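Local coordinates for universal stress protein MT1672 (Mycobacterium tuberculosis, PDB 1TQ8), which is of unknown function but belongs to the universal stress protein A family, some of whose members bind nucleotides, and may act in stress responses, at residues 47-52 with 81-86. Residues are numbered along the deposited sequence; the frame is centred on the assembly and turned at random.
Sequences LIIASA and EILHDA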
loop_
_atom_site.group_PDB
_atom_site.type_symbol
_atom_site.label_atom_id
_atom_site.label_comp_id
_atom_site.label_asym_id
_atom_site.label_seq_id
_atom_site.Cartn_x
_atom_site.Cartn_y
_atom_site.Cartn_z
ATOM N N LEU A 47 -23.511 3.458 -14.357
ATOM C CA LEU A 47 -22.394 2.527 -14.214
ATOM C C LEU A 47 -21.431 2.666 -15.386
ATOM O O LEU A 47 -21.806 2.417 -16.529
ATOM C CB LEU A 47 -22.891 1.080 -14.175
ATOM C CG LEU A 47 -21.773 0.037 -14.070
ATOM C CD1 LEU A 47 -20.998 0.255 -12.777
ATOM C CD2 LEU A 47 -22.350 -1.370 -14.099
ATOM N N ILE A 48 -20.193 3.061 -15.112
ATOM C CA ILE A 48 -19.204 3.193 -16.173
ATOM C C ILE A 48 -18.221 2.052 -16.030
ATOM O O ILE A 48 -17.615 1.890 -14.973
ATOM C CB ILE A 48 -18.442 4.516 -16.068
ATOM C CG1 ILE A 48 -19.419 5.679 -16.177
ATOM C CG2 ILE A 48 -17.405 4.608 -17.169
ATOM C CD1 ILE A 48 -18.778 7.035 -15.990
ATOM N N ILE A 49 -18.080 1.253 -17.081
ATOM C CA ILE A 49 -17.159 0.125 -17.052
ATOM C C ILE A 49 -15.883 0.474 -17.784
ATOM O O ILE A 49 -15.912 0.797 -18.973
ATOM C CB ILE A 49 -17.729 -1.113 -17.728
ATOM C CG1 ILE A 49 -19.063 -1.497 -17.092
ATOM C CG2 ILE A 49 -16.730 -2.268 -17.593
ATOM C CD1 ILE A 49 -19.638 -2.795 -17.654
ATOM N N ALA A 50 -14.760 0.385 -17.081
ATOM C CA ALA A 50 -13.472 0.728 -17.672
ATOM C C ALA A 50 -12.506 -0.438 -17.769
ATOM O O ALA A 50 -12.559 -1.378 -16.970
ATOM C CB ALA A 50 -12.813 1.865 -16.866
ATOM N N SER A 51 -11.619 -0.358 -18.756
ATOM C CA SER A 51 -10.595 -1.370 -18.965
ATOM C C SER A 51 -9.354 -0.701 -19.532
ATOM O O SER A 51 -9.439 0.118 -20.450
ATOM C CB SER A 51 -11.078 -2.446 -19.927
ATOM O OG SER A 51 -10.145 -3.506 -19.993
ATOM N N ALA A 52 -8.199 -1.047 -18.982
ATOM C CA ALA A 52 -6.951 -0.457 -19.435
ATOM C C ALA A 52 -6.529 -1.049 -20.760
ATOM O O ALA A 52 -6.567 -2.264 -20.955
ATOM C CB ALA A 52 -5.863 -0.682 -18.397
ATOM N N GLU A 81 -14.316 -6.177 -26.990
ATOM C CA GLU A 81 -15.096 -7.390 -26.755
ATOM C C GLU A 81 -15.251 -7.563 -25.248
ATOM O O GLU A 81 -16.332 -7.888 -24.750
ATOM C CB GLU A 81 -14.389 -8.603 -27.353
ATOM C CG GLU A 81 -15.094 -9.909 -27.053
ATOM C CD GLU A 81 -14.513 -11.084 -27.818
ATOM O OE1 GLU A 81 -15.060 -12.200 -27.686
ATOM O OE2 GLU A 81 -13.515 -10.898 -28.551
ATOM N N ILE A 82 -14.154 -7.342 -24.530
ATOM C CA ILE A 82 -14.148 -7.426 -23.080
ATOM C C ILE A 82 -15.120 -6.384 -22.534
ATOM O O ILE A 82 -15.895 -6.664 -21.630
ATOM C CB ILE A 82 -12.735 -7.135 -22.518
ATOM C CG1 ILE A 82 -11.802 -8.305 -22.840
ATOM C CG2 ILE A 82 -12.800 -6.874 -21.013
ATOM C CD1 ILE A 82 -10.352 -8.032 -22.514
ATOM N N LEU A 83 -15.090 -5.179 -23.082
ATOM C CA LEU A 83 -15.994 -4.154 -22.592
ATOM C C LEU A 83 -17.433 -4.546 -22.879
ATOM O O LEU A 83 -18.303 -4.429 -22.013
ATOM C CB LEU A 83 -15.665 -2.798 -23.220
ATOM C CG LEU A 83 -14.359 -2.183 -22.705
ATOM C CD1 LEU A 83 -14.055 -0.923 -23.486
ATOM C CD2 LEU A 83 -14.465 -1.869 -21.205
ATOM N N HIS A 84 -17.674 -5.031 -24.093
ATOM C CA HIS A 84 -19.014 -5.456 -24.500
ATOM C C HIS A 84 -19.543 -6.538 -23.549
ATOM O O HIS A 84 -20.661 -6.447 -23.043
ATOM C CB HIS A 84 -18.983 -5.992 -25.939
ATOM C CG HIS A 84 -20.268 -6.621 -26.372
ATOM N ND1 HIS A 84 -21.367 -5.884 -26.757
ATOM C CD2 HIS A 84 -20.643 -7.920 -26.441
ATOM C CE1 HIS A 84 -22.363 -6.702 -27.046
ATOM N NE2 HIS A 84 -21.950 -7.944 -26.862
ATOM N N ASP A 85 -18.733 -7.560 -23.300
ATOM C CA ASP A 85 -19.162 -8.620 -22.411
ATOM C C ASP A 85 -19.412 -8.090 -21.005
ATOM O O ASP A 85 -20.384 -8.483 -20.353
ATOM C CB ASP A 85 -18.130 -9.739 -22.376
ATOM C CG ASP A 85 -17.971 -10.424 -23.720
ATOM O OD1 ASP A 85 -18.884 -10.296 -24.575
ATOM O OD2 ASP A 85 -16.937 -11.102 -23.922
ATOM N N ALA A 86 -18.554 -7.193 -20.527
ATOM C CA ALA A 86 -18.747 -6.644 -19.190
ATOM C C ALA A 86 -20.075 -5.912 -19.143
ATOM O O ALA A 86 -20.798 -5.975 -18.160
ATOM C CB ALA A 86 -17.606 -5.686 -18.835
#
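Ile49 meets Ala86 with both of its branches. Its CD1 lies 3.7 Å from Ala86 CB, and its CG2 is equally close to that methyl, which therefore sits against the ends of both branches. CG2 stands anti to the backbone N while CG1 lies beside it (chi1 -56°), and with an extended chi2 this brings CG2 and CD1 side by side onto Ala86 CB. CD1 also reaches the backbone, 3.4 Å from Ala86 O, a van der Waals contact of a methyl with a carbonyl oxygen. Leu83 packs on the strand one helical turn earlier: its CD2 comes within 3.8 Å of Ile49 O and lies close to the carbonyl carbon of Ala50. The axes of segments 47-52 and 81-86 approach to 8.9 Å and run roughly antiparallel, at 152° between their N-to-C directions. Strand 46-52, helix 79-91 and strand 97-103, parallel to and adjacent to the first in the sheet, form a beta-alpha-beta crossover of this HUP-clan fold, with the helix as its return leg. The methyl of Ala50 points away from the helix, and on that other face it packs on Ile133 of a second subunit. At Ser51, CB touches Leu83 CD2 at 3.7 Å. OG, anti to the backbone N (chi1 -173°), is hydrogen-bonded to Thr24 O, which satisfies this buried hydroxyl, and it meets Ile82 only loosely, 4.4 Å from CG2 of that residue.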